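Local coordinates for protein ammonium transporter (Kuenenia stuttgartiensis, PDB 6EU6) that probably senses ammonium at the membrane, its ammonium-transporter fold serving as the receptor of a histidine kinase that passes the signal across the bilayer, at residues S119-I122 and P123-G127; L377-L380 and C381-K384; L388-T391 and P392-K396. All blocks are in the same frame, centred on the assembly; numbering follows the deposited sequence.

Contact 1: residues S119-I122 and P123-G127; sequences SGFI and PNIAG. With LMT (dodecyl-beta-D-maltoside), chain E.
The methyl CG2 of I125 sits over one face of the F121 ring, a CH-pi contact between residues one helical turn apart. It lies 3.8 Å from the ring centroid and 26° off the normal, displaced toward the rim, so that CZ of F121 is the ring atom nearest to it, at 3.4 Å from I125 CG2. The phenyl reaches this place because its CG stands anti to the backbone N (chi1 -166°), which carries the ring along the helix toward the next turn. The other branch of I125 ends in CD1, which meets CD1 of I122 at 3.7 Å; a beta-branched residue thus serves two neighbours. Backbone bonds underlie this packing: I125 N donates to F121 O. A126 N donates to I122 O at 2.8 Å. P123 suits the first turn, where its missing amide hydrogen costs no helical bond. The backbone N-H of I122 donates to O6' of the bound dodecyl maltoside, with I122 N 3.0 Å from O6', and G120, with no side chain, lets that hydroxyl come close. The side-chain amide of N124 folds back over the helix start. Its ND2 gives one hydrogen to S119 OG at 3.0 Å and the other to G120 O at 2.9 Å, both acceptors lying close to the amide plane, which fixes the rotation of the group. S119 OG is bonded also to I115 O, tying the preceding loop to this turn. Helix 121-144 thus starts beside helix 40-67, where V49 touches both F121 and I125 and R46 meets N124, while L388 packs on P123.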
# COMPACT_ATOMS: atom_id res chain seq x y z
N SER A 119 -25.12 -14.30 -6.60
CA SER A 119 -25.84 -13.21 -7.14
C SER A 119 -25.34 -12.91 -8.53
O SER A 119 -24.13 -13.17 -8.87
CB SER A 119 -25.75 -11.99 -6.23
OG SER A 119 -24.45 -11.47 -6.17
N GLY A 120 -26.22 -12.31 -9.36
CA GLY A 120 -25.81 -11.82 -10.66
C GLY A 120 -25.28 -10.43 -10.60
O GLY A 120 -25.40 -9.71 -9.56
N PHE A 121 -24.67 -10.01 -11.72
CA PHE A 121 -24.08 -8.67 -11.83
C PHE A 121 -25.03 -7.49 -11.54
O PHE A 121 -24.71 -6.57 -10.79
CB PHE A 121 -23.50 -8.50 -13.19
CG PHE A 121 -22.61 -7.33 -13.31
CD1 PHE A 121 -21.45 -7.25 -12.57
CD2 PHE A 121 -22.91 -6.29 -14.18
CE1 PHE A 121 -20.59 -6.16 -12.68
CE2 PHE A 121 -22.07 -5.20 -14.30
CZ PHE A 121 -20.89 -5.14 -13.56
N ILE A 122 -26.22 -7.52 -12.07
CA ILE A 122 -27.11 -6.37 -11.96
C ILE A 122 -27.49 -6.04 -10.52
O ILE A 122 -27.50 -4.87 -10.11
CB ILE A 122 -28.38 -6.56 -12.85
CG1 ILE A 122 -28.03 -6.50 -14.36
CG2 ILE A 122 -29.45 -5.53 -12.49
CD1 ILE A 122 -27.14 -5.37 -14.77
N PRO A 123 -27.86 -7.04 -9.73
CA PRO A 123 -28.12 -6.75 -8.30
C PRO A 123 -26.93 -6.05 -7.61
O PRO A 123 -27.12 -5.23 -6.70
CB PRO A 123 -28.38 -8.16 -7.70
CG PRO A 123 -28.81 -9.00 -8.86
CD PRO A 123 -28.24 -8.42 -10.12
N ASN A 124 -25.70 -6.37 -8.01
CA ASN A 124 -24.56 -5.73 -7.41
C ASN A 124 -24.47 -4.27 -7.82
O ASN A 124 -24.46 -3.37 -6.97
CB ASN A 124 -23.30 -6.46 -7.78
CG ASN A 124 -23.11 -7.72 -6.96
OD1 ASN A 124 -22.48 -7.69 -5.92
ND2 ASN A 124 -23.71 -8.81 -7.38
N ILE A 125 -24.40 -4.00 -9.12
CA ILE A 125 -24.24 -2.64 -9.55
C ILE A 125 -25.46 -1.77 -9.19
O ILE A 125 -25.30 -0.61 -8.80
CB ILE A 125 -23.93 -2.51 -11.02
CG1 ILE A 125 -25.03 -3.13 -11.86
CG2 ILE A 125 -22.63 -3.21 -11.31
CD1 ILE A 125 -24.80 -2.86 -13.34
N ALA A 126 -26.66 -2.33 -9.28
CA ALA A 126 -27.83 -1.51 -8.96
C ALA A 126 -27.89 -1.28 -7.44
O ALA A 126 -28.31 -0.24 -6.96
CB ALA A 126 -29.09 -2.22 -9.42
N GLY A 127 -27.51 -2.29 -6.67
CA GLY A 127 -27.42 -2.16 -5.21
C GLY A 127 -26.46 -1.06 -4.80
O GLY A 127 -26.76 -0.24 -3.92
C1B LMT E . -27.18 -13.57 -14.33
C2B LMT E . -26.94 -14.98 -14.98
C3B LMT E . -28.10 -15.33 -15.90
C4B LMT E . -29.32 -15.31 -15.02
C5B LMT E . -29.58 -13.93 -14.47
C6B LMT E . -30.91 -13.96 -13.70
O1B LMT E . -27.22 -12.58 -15.34
O2B LMT E . -25.76 -15.01 -15.79
O3B LMT E . -28.03 -16.64 -16.49
O4' LMT E . -30.46 -15.75 -15.77
O5B LMT E . -28.44 -13.52 -13.67
O6B LMT E . -31.23 -15.26 -13.09
C1' LMT E . -25.27 -9.24 -16.76
C2' LMT E . -24.50 -10.41 -16.28
C3' LMT E . -25.31 -11.62 -16.19
C4' LMT E . -26.40 -11.42 -15.23
C5' LMT E . -27.15 -10.12 -15.60
C6' LMT E . -28.18 -9.80 -14.54
O1' LMT E . -24.42 -8.12 -16.86
O2' LMT E . -23.50 -10.73 -17.20
O3' LMT E . -24.57 -12.73 -15.72
O5' LMT E . -26.29 -9.01 -15.80
O6' LMT E . -27.70 -9.85 -13.18
C1 LMT E . -25.13 -6.95 -17.35
C2 LMT E . -24.13 -5.81 -17.63
C3 LMT E . -24.78 -4.47 -17.93
C4 LMT E . -23.75 -3.35 -18.22
C5 LMT E . -23.70 -2.26 -17.14
C6 LMT E . -23.62 -0.81 -17.60
C7 LMT E . -23.13 0.08 -16.44
C8 LMT E . -24.02 1.27 -16.11
C9 LMT E . -23.52 2.15 -14.93
C10 LMT E . -24.21 3.56 -14.85
C11 LMT E . -24.59 4.13 -13.44
C12 LMT E . -23.82 5.36 -12.92

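Contact 2: residues L377-L380 and C381-K384; sequences LFFL and CLKK
L382 brings its methyl CD2 beside two aromatic rings of the preceding turn, in loose contact; these are the usual i to i+3 and i to i+4 neighbours of an alpha-helix, here near the C-terminal end of the eleventh long helix of the ammonium transporter fold. CD2 lies 4.3 Å from CE2 of F378 and 4.3 Å from CD1 of F379, approaching both rings obliquely. With CG anti to the backbone N (chi1 -175°), the chain of L382 stands straight out from the helix, and CD2, not the forward-pointing CD1, comes beside the rings. The rings also hold one another: F378 turns its edge to F379, with CD2 placed 3.8 Å above the centre of the F379 ring. Beyond them, F378 stacks on F130 and F379 meets F177, so flat aromatic residues fill the side that faces other helices. L377 and L380 lie on the surface, as suits leucines that may face lipid, while K383 and K384 carry their amines outward. Toward the helix end the last backbone bonds lengthen: L382 N donates to F378 O at 2.8 Å, K383 N to F379 O at 3.0 Å, and K384 N only weakly to L380 O, at 3.4 Å.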
# COMPACT_ATOMS: atom_id res chain seq x y z
N LEU A 377 -37.03 -3.73 0.52
CA LEU A 377 -37.91 -3.19 -0.50
C LEU A 377 -37.21 -3.09 -1.85
O LEU A 377 -37.76 -3.43 -2.91
CB LEU A 377 -38.45 -1.82 -0.04
CG LEU A 377 -39.49 -2.04 1.08
CD1 LEU A 377 -39.97 -0.78 1.82
CD2 LEU A 377 -40.70 -2.75 0.49
N PHE A 378 -35.97 -2.66 -1.80
CA PHE A 378 -35.22 -2.46 -3.06
C PHE A 378 -35.00 -3.76 -3.74
O PHE A 378 -35.29 -3.86 -4.94
CB PHE A 378 -33.89 -1.74 -2.81
CG PHE A 378 -33.05 -1.63 -4.03
CD1 PHE A 378 -33.28 -0.63 -4.95
CD2 PHE A 378 -32.08 -2.58 -4.28
CE1 PHE A 378 -32.55 -0.57 -6.16
CE2 PHE A 378 -31.30 -2.49 -5.43
CZ PHE A 378 -31.56 -1.49 -6.39
N PHE A 379 -34.55 -4.78 -3.00
CA PHE A 379 -34.33 -6.06 -3.66
C PHE A 379 -35.63 -6.82 -4.00
O PHE A 379 -35.62 -7.60 -4.93
CB PHE A 379 -33.36 -6.96 -2.90
CG PHE A 379 -31.96 -6.43 -2.97
CD1 PHE A 379 -31.22 -6.56 -4.16
CD2 PHE A 379 -31.38 -5.80 -1.91
CE1 PHE A 379 -29.95 -6.01 -4.30
CE2 PHE A 379 -30.09 -5.25 -2.03
CZ PHE A 379 -29.37 -5.38 -3.21
N LEU A 380 -36.71 -6.54 -3.27
CA LEU A 380 -38.02 -7.07 -3.64
C LEU A 380 -38.45 -6.48 -4.95
O LEU A 380 -38.86 -7.20 -5.82
CB LEU A 380 -39.09 -6.77 -2.59
CG LEU A 380 -39.07 -7.71 -1.38
CD1 LEU A 380 -39.85 -7.06 -0.26
CD2 LEU A 380 -39.57 -9.15 -1.65
N CYS A 381 -38.32 -5.17 -5.10
CA CYS A 381 -38.72 -4.52 -6.35
C CYS A 381 -37.83 -4.91 -7.46
O CYS A 381 -38.32 -5.20 -8.53
CB CYS A 381 -38.77 -3.01 -6.26
SG CYS A 381 -39.95 -2.49 -5.00
N LEU A 382 -36.51 -4.97 -7.23
CA LEU A 382 -35.63 -5.47 -8.30
C LEU A 382 -35.97 -6.90 -8.77
O LEU A 382 -35.87 -7.24 -9.94
CB LEU A 382 -34.15 -5.36 -7.87
CG LEU A 382 -33.08 -5.71 -8.88
CD1 LEU A 382 -33.20 -4.77 -10.09
CD2 LEU A 382 -31.65 -5.61 -8.32
N LYS A 383 -36.26 -7.77 -7.84
CA LYS A 383 -36.44 -9.15 -8.14
C LYS A 383 -37.64 -9.25 -9.12
O LYS A 383 -37.68 -10.11 -9.97
CB LYS A 383 -36.69 -9.93 -6.86
CG LYS A 383 -36.87 -11.41 -7.05
CD LYS A 383 -37.06 -12.14 -5.75
CE LYS A 383 -37.31 -13.62 -5.95
NZ LYS A 383 -37.87 -14.18 -4.68
N LYS A 384 -38.58 -8.33 -9.01
CA LYS A 384 -39.75 -8.35 -9.85
C LYS A 384 -39.41 -8.10 -11.29
O LYS A 384 -40.16 -8.49 -12.15
CB LYS A 384 -40.85 -7.37 -9.36
CG LYS A 384 -41.59 -7.96 -8.17
CD LYS A 384 -42.41 -6.97 -7.34
CE LYS A 384 -42.99 -7.71 -6.15
NZ LYS A 384 -43.76 -6.84 -5.23

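Contact 3: residues L388-T391 and P392-K396; sequences LRVT and PEEEK. With LMT (dodecyl-beta-D-maltoside), chain E.
OE1 of E395 is gripped by two donors, the guanidinium of R389 and a water. R389 NH2 lies 2.9 Å from OE1, in a salt bridge that uses the syn lone pair of the carboxylate, although the two flat groups are turned 39° apart. The water donates to E395 OE1 at 2.8 Å, takes a hydrogen from R389 NE at 3.0 Å and gives its other hydrogen to V390 O, so it bridges both side chains to the backbone. A bend in the arginine chain (chi3 66°) brings the guanidinium edge round to these partners. The far ends are anchored too: R389 NH1 donates to V185 O and P187 O, and E395 OE2 accepts from I189 N, so the charged pair clamps this short helix onto the C-terminal end of helix 167-185 and the loop that follows.

V390 sets its CG2 methyl against CG of E394 and the CB of E395, giving the aliphatic parts of the glutamates an apolar seat. E394 extends past it to a bound dodecyl maltoside, whose O2B donates to E394 OE1 at 2.9 Å; O3B adds a second, longer bond to the same oxygen. Another hydroxyl of that detergent, O6B, donates to R389 O at 2.6 Å.

T391 takes over at the helix start. Its OG1, placed between the backbone N and the carbonyl carbon (chi1 66°), accepts weakly from E394 N at 3.4 Å and donates weakly to E393 OE1 at 3.1 Å, while T391 O receives E395 N at 2.9 Å. Proline follows, and then glutamates whose negative charge would probably suit the positive end of the helix dipole, a sequence built round a threonine N-cap.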
# COMPACT_ATOMS: atom_id res chain seq x y z
N LEU A 388 -32.32 -12.28 -9.08
CA LEU A 388 -31.23 -11.80 -8.26
C LEU A 388 -30.09 -12.78 -8.33
O LEU A 388 -28.94 -12.35 -8.10
CB LEU A 388 -31.68 -11.59 -6.79
CG LEU A 388 -32.82 -10.62 -6.55
CD1 LEU A 388 -33.13 -10.50 -5.07
CD2 LEU A 388 -32.57 -9.26 -7.23
N ARG A 389 -30.41 -14.07 -8.51
CA ARG A 389 -29.36 -15.08 -8.59
C ARG A 389 -29.02 -15.50 -9.99
O ARG A 389 -29.83 -15.37 -10.91
CB ARG A 389 -29.69 -16.37 -7.93
CG ARG A 389 -30.35 -16.34 -6.66
CD ARG A 389 -30.76 -17.75 -6.32
NE ARG A 389 -29.67 -18.70 -6.08
CZ ARG A 389 -29.18 -19.08 -4.90
NH1 ARG A 389 -29.59 -18.55 -3.74
NH2 ARG A 389 -28.26 -20.01 -4.87
N VAL A 390 -27.84 -16.07 -10.13
CA VAL A 390 -27.48 -16.77 -11.35
C VAL A 390 -28.12 -18.17 -11.33
O VAL A 390 -28.62 -18.64 -10.29
CB VAL A 390 -25.95 -16.86 -11.57
CG1 VAL A 390 -25.31 -15.51 -11.50
CG2 VAL A 390 -25.26 -17.83 -10.57
N THR A 391 -28.10 -18.87 -12.47
CA THR A 391 -28.69 -20.22 -12.53
C THR A 391 -27.82 -21.18 -11.74
O THR A 391 -26.62 -20.94 -11.53
CB THR A 391 -28.85 -20.73 -13.98
OG1 THR A 391 -27.55 -20.93 -14.57
CG2 THR A 391 -29.62 -19.70 -14.81
N PRO A 392 -28.41 -22.27 -11.27
CA PRO A 392 -27.62 -23.20 -10.50
C PRO A 392 -26.43 -23.75 -11.29
O PRO A 392 -25.37 -24.04 -10.68
CB PRO A 392 -28.62 -24.32 -10.20
CG PRO A 392 -29.93 -23.63 -10.13
CD PRO A 392 -29.81 -22.71 -11.34
N GLU A 393 -26.56 -23.85 -12.62
CA GLU A 393 -25.49 -24.44 -13.44
C GLU A 393 -24.28 -23.48 -13.39
O GLU A 393 -23.14 -23.85 -13.16
CB GLU A 393 -25.97 -24.68 -14.91
CG GLU A 393 -27.37 -25.29 -15.09
CD GLU A 393 -28.54 -24.26 -15.14
OE1 GLU A 393 -28.61 -23.43 -16.10
OE2 GLU A 393 -29.41 -24.30 -14.23
N GLU A 394 -24.56 -22.21 -13.61
CA GLU A 394 -23.57 -21.16 -13.50
C GLU A 394 -22.92 -21.08 -12.11
O GLU A 394 -21.67 -20.99 -11.91
CB GLU A 394 -24.29 -19.92 -13.91
CG GLU A 394 -23.49 -18.71 -13.82
CD GLU A 394 -24.08 -17.66 -14.68
OE1 GLU A 394 -25.33 -17.77 -15.09
OE2 GLU A 394 -23.20 -16.77 -14.93
N GLU A 395 -23.76 -21.25 -11.11
CA GLU A 395 -23.27 -21.28 -9.77
C GLU A 395 -22.30 -22.42 -9.51
O GLU A 395 -21.27 -22.22 -8.89
CB GLU A 395 -24.46 -21.24 -8.85
CG GLU A 395 -24.07 -21.22 -7.41
CD GLU A 395 -25.25 -21.09 -6.46
OE1 GLU A 395 -26.43 -20.95 -6.90
OE2 GLU A 395 -24.95 -21.13 -5.24
N LYS A 396 -22.54 -23.62 -10.07
CA LYS A 396 -21.63 -24.77 -9.86
C LYS A 396 -20.40 -24.64 -10.72
O LYS A 396 -19.33 -24.92 -10.27
CB LYS A 396 -22.34 -26.09 -10.18
CG LYS A 396 -23.47 -26.41 -9.22
CD LYS A 396 -24.45 -27.40 -9.80
CE LYS A 396 -25.83 -27.18 -9.22
NZ LYS A 396 -26.81 -28.09 -9.88
C1B LMT E . -27.18 -13.57 -14.33
C2B LMT E . -26.94 -14.98 -14.98
C3B LMT E . -28.10 -15.33 -15.90
C4B LMT E . -29.32 -15.31 -15.02
C5B LMT E . -29.58 -13.93 -14.47
C6B LMT E . -30.91 -13.96 -13.70
O1B LMT E . -27.22 -12.58 -15.34
O2B LMT E . -25.76 -15.01 -15.79
O3B LMT E . -28.03 -16.64 -16.49
O4' LMT E . -30.46 -15.75 -15.77
O5B LMT E . -28.44 -13.52 -13.67
O6B LMT E . -31.23 -15.26 -13.09
C1' LMT E . -25.27 -9.24 -16.76
C2' LMT E . -24.50 -10.41 -16.28
C3' LMT E . -25.31 -11.62 -16.19
C4' LMT E . -26.40 -11.42 -15.23
C5' LMT E . -27.15 -10.12 -15.60
C6' LMT E . -28.18 -9.80 -14.54
O1' LMT E . -24.42 -8.12 -16.86
O2' LMT E . -23.50 -10.73 -17.20
O3' LMT E . -24.57 -12.73 -15.72
O5' LMT E . -26.29 -9.01 -15.80
O6' LMT E . -27.70 -9.85 -13.18
C1 LMT E . -25.13 -6.95 -17.35
C2 LMT E . -24.13 -5.81 -17.63
C3 LMT E . -24.78 -4.47 -17.93
C4 LMT E . -23.75 -3.35 -18.22
C5 LMT E . -23.70 -2.26 -17.14
C6 LMT E . -23.62 -0.81 -17.60
C7 LMT E . -23.13 0.08 -16.44
C8 LMT E . -24.02 1.27 -16.11
C9 LMT E . -23.52 2.15 -14.93
C10 LMT E . -24.21 3.56 -14.85
C11 LMT E . -24.59 4.13 -13.44
C12 LMT E . -23.82 5.36 -12.92
O HOH W 1 -28.62 -20.29 -8.44

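All three contacts lie on the same side of the chain's centre, and L388 of contact 3 joins them. G120 N of contact 1 probably donates to L388 O, 3.0 Å away, while L388 CD2 packs on L382 CD2 of contact 2 at 3.9 Å. Contacts 1 and 2, with centres 11 Å apart, meet directly where P123 CA approaches L382 CD2 at 3.7 Å; contacts 2 and 3 lie 18 Å apart between centres. One dodecyl maltoside molecule spans contacts 1 and 3, its two sugars hydrogen-bonded to different contacts. A second detergent, the nonyl maltoside, has its nearest atom about 8 Å from the R389 side chain, and P187, a partner of R389, lines its pocket.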